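Local coordinates for protein vestitone reductase (Medicago sativa, PDB 2P4H) that catalyses the NADPH-dependent, stereospecific reduction of (3R)-vestitone to a 4-hydroxyisoflavan, the penultimate step in making the phytoalexin medicarpin, at residues 18-32 with 48-60. Sequence-based numbering, arbitrary orientation.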
ATOM      1  N   ILE A  18      -3.120 -10.120   5.753  1.00 12.67           N
ATOM      2  CA  ILE A  18      -3.399 -11.512   6.102  1.00 12.96           C
ATOM      3  C   ILE A  18      -3.853 -11.565   7.563  1.00 13.46           C
ATOM      4  O   ILE A  18      -4.825 -12.242   7.901  1.00 14.52           O
ATOM      5  CB  ILE A  18      -2.149 -12.401   5.909  1.00 13.23           C
ATOM      6  CG1 ILE A  18      -1.877 -12.578   4.411  1.00 13.85           C
ATOM      7  CG2 ILE A  18      -2.345 -13.754   6.595  1.00 14.50           C
ATOM      8  CD1 ILE A  18      -0.647 -13.388   4.092  1.00 15.35           C
ATOM      9  N   LYS A  19      -3.146 -10.836   8.422  1.00 14.35           N
ATOM     10  CA  LYS A  19      -3.484 -10.769   9.842  1.00 14.12           C
ATOM     11  C   LYS A  19      -4.932 -10.296   9.992  1.00 14.82           C
ATOM     12  O   LYS A  19      -5.734 -10.902  10.708  1.00 15.61           O
ATOM     13  CB  LYS A  19      -2.534  -9.789  10.540  1.00 14.30           C
ATOM     14  CG  LYS A  19      -2.870  -9.474  11.985  1.00 16.03           C
ATOM     15  CD  LYS A  19      -1.867  -8.476  12.549  1.00 16.95           C
ATOM     16  CE  LYS A  19      -2.196  -8.065  13.979  1.00 19.13           C
ATOM     17  NZ  LYS A  19      -3.465  -7.296  14.073  1.00 20.62           N
ATOM     18  N   SER A  20      -5.258  -9.213   9.295  1.00 14.31           N
ATOM     19  CA  SER A  20      -6.589  -8.621   9.326  1.00 14.23           C
ATOM     20  C   SER A  20      -7.674  -9.567   8.821  1.00 13.57           C
ATOM     21  O   SER A  20      -8.737  -9.692   9.432  1.00 15.32           O
ATOM     22  CB  SER A  20      -6.594  -7.340   8.490  1.00 14.22           C
ATOM     23  OG  SER A  20      -7.901  -6.816   8.346  1.00 18.56           O
ATOM     24  N   LEU A  21      -7.414 -10.226   7.699  1.00 13.43           N
ATOM     25  CA  LEU A  21      -8.387 -11.154   7.134  1.00 13.24           C
ATOM     26  C   LEU A  21      -8.703 -12.282   8.108  1.00 14.31           C
ATOM     27  O   LEU A  21      -9.864 -12.645   8.296  1.00 15.48           O
ATOM     28  CB  LEU A  21      -7.860 -11.733   5.819  1.00 13.24           C
ATOM     29  CG  LEU A  21      -7.938 -10.800   4.607  1.00 14.49           C
ATOM     30  CD1 LEU A  21      -7.107 -11.364   3.463  1.00 14.52           C
ATOM     31  CD2 LEU A  21      -9.398 -10.635   4.188  1.00 15.50           C
ATOM     32  N   LEU A  22      -7.669 -12.833   8.731  1.00 15.10           N
ATOM     33  CA  LEU A  22      -7.866 -13.920   9.677  1.00 16.22           C
ATOM     34  C   LEU A  22      -8.661 -13.449  10.892  1.00 17.24           C
ATOM     35  O   LEU A  22      -9.524 -14.172  11.393  1.00 19.61           O
ATOM     36  CB  LEU A  22      -6.512 -14.494  10.103  1.00 16.20           C
ATOM     37  CG  LEU A  22      -5.734 -15.240   9.011  1.00 16.66           C
ATOM     38  CD1 LEU A  22      -4.353 -15.600   9.523  1.00 16.65           C
ATOM     39  CD2 LEU A  22      -6.491 -16.496   8.594  1.00 16.76           C
ATOM     40  N   GLU A  23      -8.386 -12.235  11.357  1.00 17.33           N
ATOM     41  CA  GLU A  23      -9.095 -11.688  12.511  1.00 18.29           C
ATOM     42  C   GLU A  23     -10.564 -11.454  12.190  1.00 19.32           C
ATOM     43  O   GLU A  23     -11.420 -11.526  13.074  1.00 21.45           O
ATOM     44  CB  GLU A  23      -8.478 -10.357  12.946  1.00 20.07           C
ATOM     45  CG  GLU A  23      -7.001 -10.414  13.268  1.00 22.07           C
ATOM     46  CD  GLU A  23      -6.440  -9.057  13.646  1.00 22.21           C
ATOM     47  OE1 GLU A  23      -6.876  -8.049  13.051  1.00 24.40           O
ATOM     48  OE2 GLU A  23      -5.557  -9.002  14.526  1.00 24.22           O
ATOM     49  N   ASN A  24     -10.853 -11.177  10.921  1.00 19.18           N
ATOM     50  CA  ASN A  24     -12.216 -10.899  10.490  1.00 20.20           C
ATOM     51  C   ASN A  24     -13.025 -12.089   9.981  1.00 20.22           C
ATOM     52  O   ASN A  24     -14.070 -11.909   9.356  1.00 22.28           O
ATOM     53  CB  ASN A  24     -12.202  -9.778   9.449  1.00 20.95           C
ATOM     54  CG  ASN A  24     -11.999  -8.409  10.078  1.00 23.42           C
ATOM     55  OD1 ASN A  24     -12.884  -7.894  10.762  1.00 27.33           O
ATOM     56  ND2 ASN A  24     -10.828  -7.823   9.865  1.00 23.34           N
ATOM     57  N   GLY A  25     -12.540 -13.298  10.245  1.00 20.12           N
ATOM     58  CA  GLY A  25     -13.273 -14.487   9.845  1.00 19.66           C
ATOM     59  C   GLY A  25     -13.038 -15.084   8.471  1.00 20.01           C
ATOM     60  O   GLY A  25     -13.742 -16.014   8.082  1.00 20.09           O
ATOM     61  N   TYR A  26     -12.070 -14.565   7.726  1.00 18.44           N
ATOM     62  CA  TYR A  26     -11.788 -15.105   6.401  1.00 17.97           C
ATOM     63  C   TYR A  26     -10.689 -16.158   6.442  1.00 17.36           C
ATOM     64  O   TYR A  26      -9.924 -16.238   7.405  1.00 17.93           O
ATOM     65  CB  TYR A  26     -11.321 -14.004   5.442  1.00 18.00           C
ATOM     66  CG  TYR A  26     -12.370 -13.005   5.024  1.00 18.54           C
ATOM     67  CD1 TYR A  26     -12.678 -11.902   5.822  1.00 18.73           C
ATOM     68  CD2 TYR A  26     -13.037 -13.146   3.807  1.00 19.84           C
ATOM     69  CE1 TYR A  26     -13.622 -10.962   5.412  1.00 20.65           C
ATOM     70  CE2 TYR A  26     -13.979 -12.216   3.391  1.00 21.72           C
ATOM     71  CZ  TYR A  26     -14.267 -11.128   4.195  1.00 21.40           C
ATOM     72  OH  TYR A  26     -15.192 -10.203   3.768  1.00 24.17           O
ATOM     73  N   SER A  27     -10.629 -16.973   5.393  1.00 17.70           N
ATOM     74  CA  SER A  27      -9.572 -17.960   5.255  1.00 18.06           C
ATOM     75  C   SER A  27      -8.649 -17.289   4.236  1.00 16.74           C
ATOM     76  O   SER A  27      -9.097 -16.430   3.468  1.00 17.08           O
ATOM     77  CB  SER A  27     -10.113 -19.298   4.736  1.00 18.18           C
ATOM     78  OG  SER A  27     -10.883 -19.150   3.559  1.00 22.05           O
ATOM     79  N   VAL A  28      -7.377 -17.666   4.218  1.00 16.74           N
ATOM     80  CA  VAL A  28      -6.431 -17.014   3.321  1.00 15.10           C
ATOM     81  C   VAL A  28      -5.469 -17.909   2.551  1.00 15.23           C
ATOM     82  O   VAL A  28      -4.878 -18.831   3.109  1.00 15.84           O
ATOM     83  CB  VAL A  28      -5.574 -15.997   4.115  1.00 15.49           C
ATOM     84  CG1 VAL A  28      -4.591 -15.292   3.194  1.00 16.17           C
ATOM     85  CG2 VAL A  28      -6.477 -14.993   4.811  1.00 15.85           C
ATOM     86  N   ASN A  29      -5.328 -17.617   1.262  1.00 15.16           N
ATOM     87  CA  ASN A  29      -4.384 -18.308   0.389  1.00 15.36           C
ATOM     88  C   ASN A  29      -3.363 -17.214   0.119  1.00 15.25           C
ATOM     89  O   ASN A  29      -3.740 -16.061  -0.088  1.00 15.62           O
ATOM     90  CB  ASN A  29      -5.026 -18.709  -0.942  1.00 16.00           C
ATOM     91  CG  ASN A  29      -5.873 -19.962  -0.843  1.00 16.19           C
ATOM     92  OD1 ASN A  29      -6.537 -20.343  -1.810  1.00 19.32           O
ATOM     93  ND2 ASN A  29      -5.847 -20.614   0.312  1.00 16.00           N
ATOM     94  N   THR A  30      -2.080 -17.546   0.124  1.00 13.82           N
ATOM     95  CA  THR A  30      -1.084 -16.521  -0.135  1.00 14.29           C
ATOM     96  C   THR A  30       0.103 -17.023  -0.942  1.00 14.98           C
ATOM     97  O   THR A  30       0.458 -18.208  -0.890  1.00 15.25           O
ATOM     98  CB  THR A  30      -0.570 -15.889   1.192  1.00 13.73           C
ATOM     99  OG1 THR A  30       0.234 -14.735   0.900  1.00 14.71           O
ATOM    100  CG2 THR A  30       0.272 -16.889   1.977  1.00 16.27           C
ATOM    101  N   THR A  31       0.685 -16.111  -1.712  1.00 15.18           N
ATOM    102  CA  THR A  31       1.871 -16.384  -2.508  1.00 16.25           C
ATOM    103  C   THR A  31       2.879 -15.371  -1.971  1.00 16.88           C
ATOM    104  O   THR A  31       2.505 -14.248  -1.614  1.00 16.80           O
ATOM    105  CB  THR A  31       1.620 -16.168  -4.026  1.00 16.70           C
ATOM    106  OG1 THR A  31       1.212 -14.818  -4.274  1.00 15.62           O
ATOM    107  CG2 THR A  31       0.540 -17.113  -4.518  1.00 17.04           C
ATOM    108  N   ILE A  32       4.141 -15.770  -1.882  1.00 19.09           N
ATOM    109  CA  ILE A  32       5.163 -14.885  -1.337  1.00 21.24           C
ATOM    110  C   ILE A  32       6.414 -14.772  -2.197  1.00 23.64           C
ATOM    111  O   ILE A  32       6.657 -15.596  -3.081  1.00 23.91           O
ATOM    112  CB  ILE A  32       5.585 -15.349   0.077  1.00 21.51           C
ATOM    113  CG1 ILE A  32       6.266 -16.717  -0.004  1.00 21.84           C
ATOM    114  CG2 ILE A  32       4.361 -15.445   0.981  1.00 21.47           C
ATOM    115  CD1 ILE A  32       6.745 -17.249   1.331  1.00 24.23           C
ATOM    116  N   LEU A  48       0.284 -16.339  13.404  1.00 26.70           N
ATOM    117  CA  LEU A  48      -0.839 -15.418  13.526  1.00 26.64           C
ATOM    118  C   LEU A  48      -2.079 -16.198  13.945  1.00 26.50           C
ATOM    119  O   LEU A  48      -2.296 -17.326  13.500  1.00 27.16           O
ATOM    120  CB  LEU A  48      -1.113 -14.713  12.194  1.00 24.86           C
ATOM    121  CG  LEU A  48      -0.068 -13.740  11.639  1.00 25.22           C
ATOM    122  CD1 LEU A  48      -0.527 -13.252  10.272  1.00 25.21           C
ATOM    123  CD2 LEU A  48       0.122 -12.564  12.589  1.00 25.37           C
ATOM    124  N   PRO A  49      -2.907 -15.609  14.818  1.00 27.66           N
ATOM    125  CA  PRO A  49      -4.122 -16.290  15.271  1.00 27.61           C
ATOM    126  C   PRO A  49      -4.986 -16.753  14.098  1.00 28.18           C
ATOM    127  O   PRO A  49      -5.288 -15.971  13.195  1.00 27.91           O
ATOM    128  CB  PRO A  49      -4.812 -15.223  16.116  1.00 28.50           C
ATOM    129  CG  PRO A  49      -3.658 -14.468  16.694  1.00 28.60           C
ATOM    130  CD  PRO A  49      -2.744 -14.315  15.501  1.00 27.87           C
ATOM    131  N   GLY A  50      -5.364 -18.027  14.114  1.00 28.07           N
ATOM    132  CA  GLY A  50      -6.199 -18.576  13.059  1.00 27.45           C
ATOM    133  C   GLY A  50      -5.471 -19.100  11.832  1.00 26.59           C
ATOM    134  O   GLY A  50      -6.084 -19.731  10.972  1.00 27.16           O
ATOM    135  N   ALA A  51      -4.168 -18.857  11.748  1.00 25.36           N
ATOM    136  CA  ALA A  51      -3.384 -19.301  10.599  1.00 24.90           C
ATOM    137  C   ALA A  51      -3.232 -20.817  10.485  1.00 25.65           C
ATOM    138  O   ALA A  51      -3.321 -21.377   9.390  1.00 25.04           O
ATOM    139  CB  ALA A  51      -2.008 -18.649  10.631  1.00 23.08           C
ATOM    140  N   SER A  52      -3.003 -21.487  11.611  1.00 27.15           N
ATOM    141  CA  SER A  52      -2.821 -22.933  11.596  1.00 28.39           C
ATOM    142  C   SER A  52      -3.991 -23.702  10.987  1.00 28.38           C
ATOM    143  O   SER A  52      -3.858 -24.881  10.661  1.00 30.03           O
ATOM    144  CB  SER A  52      -2.534 -23.450  13.013  1.00 28.99           C
ATOM    145  OG  SER A  52      -3.576 -23.119  13.912  1.00 31.66           O
ATOM    146  N   GLU A  53      -5.135 -23.044  10.819  1.00 28.73           N
ATOM    147  CA  GLU A  53      -6.291 -23.718  10.241  1.00 28.75           C
ATOM    148  C   GLU A  53      -6.876 -23.034   9.008  1.00 27.41           C
ATOM    149  O   GLU A  53      -7.611 -23.659   8.246  1.00 27.28           O
ATOM    150  CB  GLU A  53      -7.398 -23.872  11.290  1.00 32.23           C
ATOM    151  CG  GLU A  53      -6.943 -24.529  12.583  1.00 35.85           C
ATOM    152  CD  GLU A  53      -6.555 -23.520  13.645  1.00 38.55           C
ATOM    153  OE1 GLU A  53      -5.880 -22.524  13.310  1.00 39.93           O
ATOM    154  OE2 GLU A  53      -6.922 -23.727  14.822  1.00 41.19           O
ATOM    155  N   LYS A  54      -6.541 -21.764   8.797  1.00 25.21           N
ATOM    156  CA  LYS A  54      -7.098 -21.037   7.659  1.00 23.63           C
ATOM    157  C   LYS A  54      -6.110 -20.380   6.699  1.00 21.38           C
ATOM    158  O   LYS A  54      -6.530 -19.746   5.731  1.00 21.27           O
ATOM    159  CB  LYS A  54      -8.077 -19.978   8.163  1.00 24.82           C
ATOM    160  CG  LYS A  54      -9.216 -20.531   8.998  1.00 27.55           C
ATOM    161  CD  LYS A  54     -10.045 -19.401   9.579  1.00 30.17           C
ATOM    162  CE  LYS A  54     -11.084 -19.918  10.557  1.00 32.02           C
ATOM    163  NZ  LYS A  54     -11.812 -18.797  11.211  1.00 33.11           N
ATOM    164  N   LEU A  55      -4.814 -20.515   6.958  1.00 19.51           N
ATOM    165  CA  LEU A  55      -3.807 -19.921   6.079  1.00 19.66           C
ATOM    166  C   LEU A  55      -3.099 -20.993   5.261  1.00 19.80           C
ATOM    167  O   LEU A  55      -2.575 -21.961   5.812  1.00 20.59           O
ATOM    168  CB  LEU A  55      -2.776 -19.132   6.890  1.00 19.21           C
ATOM    169  CG  LEU A  55      -1.628 -18.517   6.082  1.00 17.79           C
ATOM    170  CD1 LEU A  55      -2.177 -17.519   5.064  1.00 18.46           C
ATOM    171  CD2 LEU A  55      -0.650 -17.832   7.023  1.00 18.73           C
ATOM    172  N   HIS A  56      -3.076 -20.809   3.945  1.00 18.98           N
ATOM    173  CA  HIS A  56      -2.446 -21.767   3.043  1.00 19.11           C
ATOM    174  C   HIS A  56      -1.479 -21.072   2.090  1.00 17.95           C
ATOM    175  O   HIS A  56      -1.780 -19.999   1.564  1.00 17.76           O
ATOM    176  CB  HIS A  56      -3.526 -22.490   2.238  1.00 22.70           C
ATOM    177  CG  HIS A  56      -4.604 -23.092   3.085  1.00 27.27           C
ATOM    178  ND1 HIS A  56      -4.395 -24.196   3.882  1.00 30.25           N
ATOM    179  CD2 HIS A  56      -5.892 -22.724   3.284  1.00 29.66           C
ATOM    180  CE1 HIS A  56      -5.506 -24.482   4.536  1.00 29.98           C
ATOM    181  NE2 HIS A  56      -6.430 -23.603   4.191  1.00 31.27           N
ATOM    182  N   PHE A  57      -0.322 -21.691   1.866  1.00 17.32           N
ATOM    183  CA  PHE A  57       0.692 -21.135   0.976  1.00 16.15           C
ATOM    184  C   PHE A  57       0.724 -21.827  -0.385  1.00 17.48           C
ATOM    185  O   PHE A  57       0.496 -23.036  -0.490  1.00 18.12           O
ATOM    186  CB  PHE A  57       2.077 -21.224   1.621  1.00 17.46           C
ATOM    187  CG  PHE A  57       2.223 -20.396   2.865  1.00 16.50           C
ATOM    188  CD1 PHE A  57       1.687 -20.828   4.074  1.00 18.20           C
ATOM    189  CD2 PHE A  57       2.893 -19.180   2.822  1.00 16.77           C
ATOM    190  CE1 PHE A  57       1.819 -20.053   5.230  1.00 18.84           C
ATOM    191  CE2 PHE A  57       3.030 -18.398   3.969  1.00 16.88           C
ATOM    192  CZ  PHE A  57       2.493 -18.836   5.175  1.00 18.52           C
ATOM    193  N   PHE A  58       1.031 -21.049  -1.419  1.00 16.12           N
ATOM    194  CA  PHE A  58       1.090 -21.553  -2.788  1.00 16.26           C
ATOM    195  C   PHE A  58       2.292 -21.006  -3.544  1.00 15.82           C
ATOM    196  O   PHE A  58       2.648 -19.836  -3.400  1.00 16.76           O
ATOM    197  CB  PHE A  58      -0.171 -21.146  -3.551  1.00 16.18           C
ATOM    198  CG  PHE A  58      -1.425 -21.778  -3.034  1.00 17.31           C
ATOM    199  CD1 PHE A  58      -1.908 -22.953  -3.602  1.00 17.98           C
ATOM    200  CD2 PHE A  58      -2.119 -21.212  -1.970  1.00 17.83           C
ATOM    201  CE1 PHE A  58      -3.063 -23.553  -3.118  1.00 18.92           C
ATOM    202  CE2 PHE A  58      -3.276 -21.807  -1.477  1.00 19.42           C
ATOM    203  CZ  PHE A  58      -3.748 -22.978  -2.052  1.00 20.06           C
ATOM    204  N   ASN A  59       2.921 -21.857  -4.347  1.00 16.96           N
ATOM    205  CA  ASN A  59       4.040 -21.416  -5.165  1.00 17.41           C
ATOM    206  C   ASN A  59       3.419 -20.751  -6.384  1.00 16.97           C
ATOM    207  O   ASN A  59       2.345 -21.155  -6.835  1.00 17.39           O
ATOM    208  CB  ASN A  59       4.895 -22.598  -5.628  1.00 20.09           C
ATOM    209  CG  ASN A  59       5.800 -23.123  -4.540  1.00 22.21           C
ATOM    210  OD1 ASN A  59       6.549 -22.367  -3.923  1.00 25.71           O
ATOM    211  ND2 ASN A  59       5.746 -24.429  -4.304  1.00 26.25           N
ATOM    212  N   ALA A  60       4.085 -19.731  -6.908  1.00 17.14           N
ATOM    213  CA  ALA A  60       3.598 -19.031  -8.086  1.00 16.65           C
ATOM    214  C   ALA A  60       4.664 -18.081  -8.592  1.00 16.88           C
ATOM    215  O   ALA A  60       5.608 -17.750  -7.871  1.00 20.18           O
ATOM    216  CB  ALA A  60       2.318 -18.248  -7.754  1.00 17.03           C
TER
HETATM  217  O   HOH W   1      -4.549 -12.773  12.741  1.00 20.26           O
HETATM  218  O   HOH W   2     -10.558 -16.379  10.145  1.00 22.56           O
HETATM  219  O   HOH W   3       4.833 -18.447  -2.732  1.00 28.78           O
HETATM  220  O   HOH W   4       5.090 -15.533  -5.927  1.00 40.29           O
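Val28 and Thr30 pair with Leu55 and Phe57 where strand 27-31 runs parallel to 55-57, the outermost strand on this side of the seven-stranded Rossmann-type sheet. Four backbone hydrogen bonds join them, from Val28 N to Lys54 O (2.7 Å) through to Phe58 N to Thr30 O (2.9 Å).

The tight part lies where helix 12-23 packs on this sheet edge and on the turn leading into helix 51-54. Leu55 brings CD1 to 3.8 Å from Val28 CG1, its chi1 of 177° setting CG anti to the backbone N and chi2 (61°) then fixing the branch; CD1 also meets Ile18 CG2 of the helix. Leu48 crosses Ile18 at about a right angle, its CD1 lying against CA and CB of Lys19. Leu22 fits over the turn: its CB is 3.6 Å from Pro49 O, CD1 meets Ala51 CB, and CD2 passes Lys54 CB. On the sheet face that carries Val28 and Leu55, Thr30 places CG2 over the Phe57 ring, 4.0 Å from the centroid, a CH-pi contact; its OG1 is hydrogen-bonded to Val6 O of strand 3-7, and the side chain lies close to Gly9, predicted to bind NADP(+).

The margins are looser and bridged by water. Beyond the strand pairing, one water links Ile32 N to Phe58 O. At the other end, the extended Lys54 chain passes Tyr26 O with its CD and ends at a water that accepts from NZ (2.9 Å) and donates to both Leu22 O and Tyr26 O.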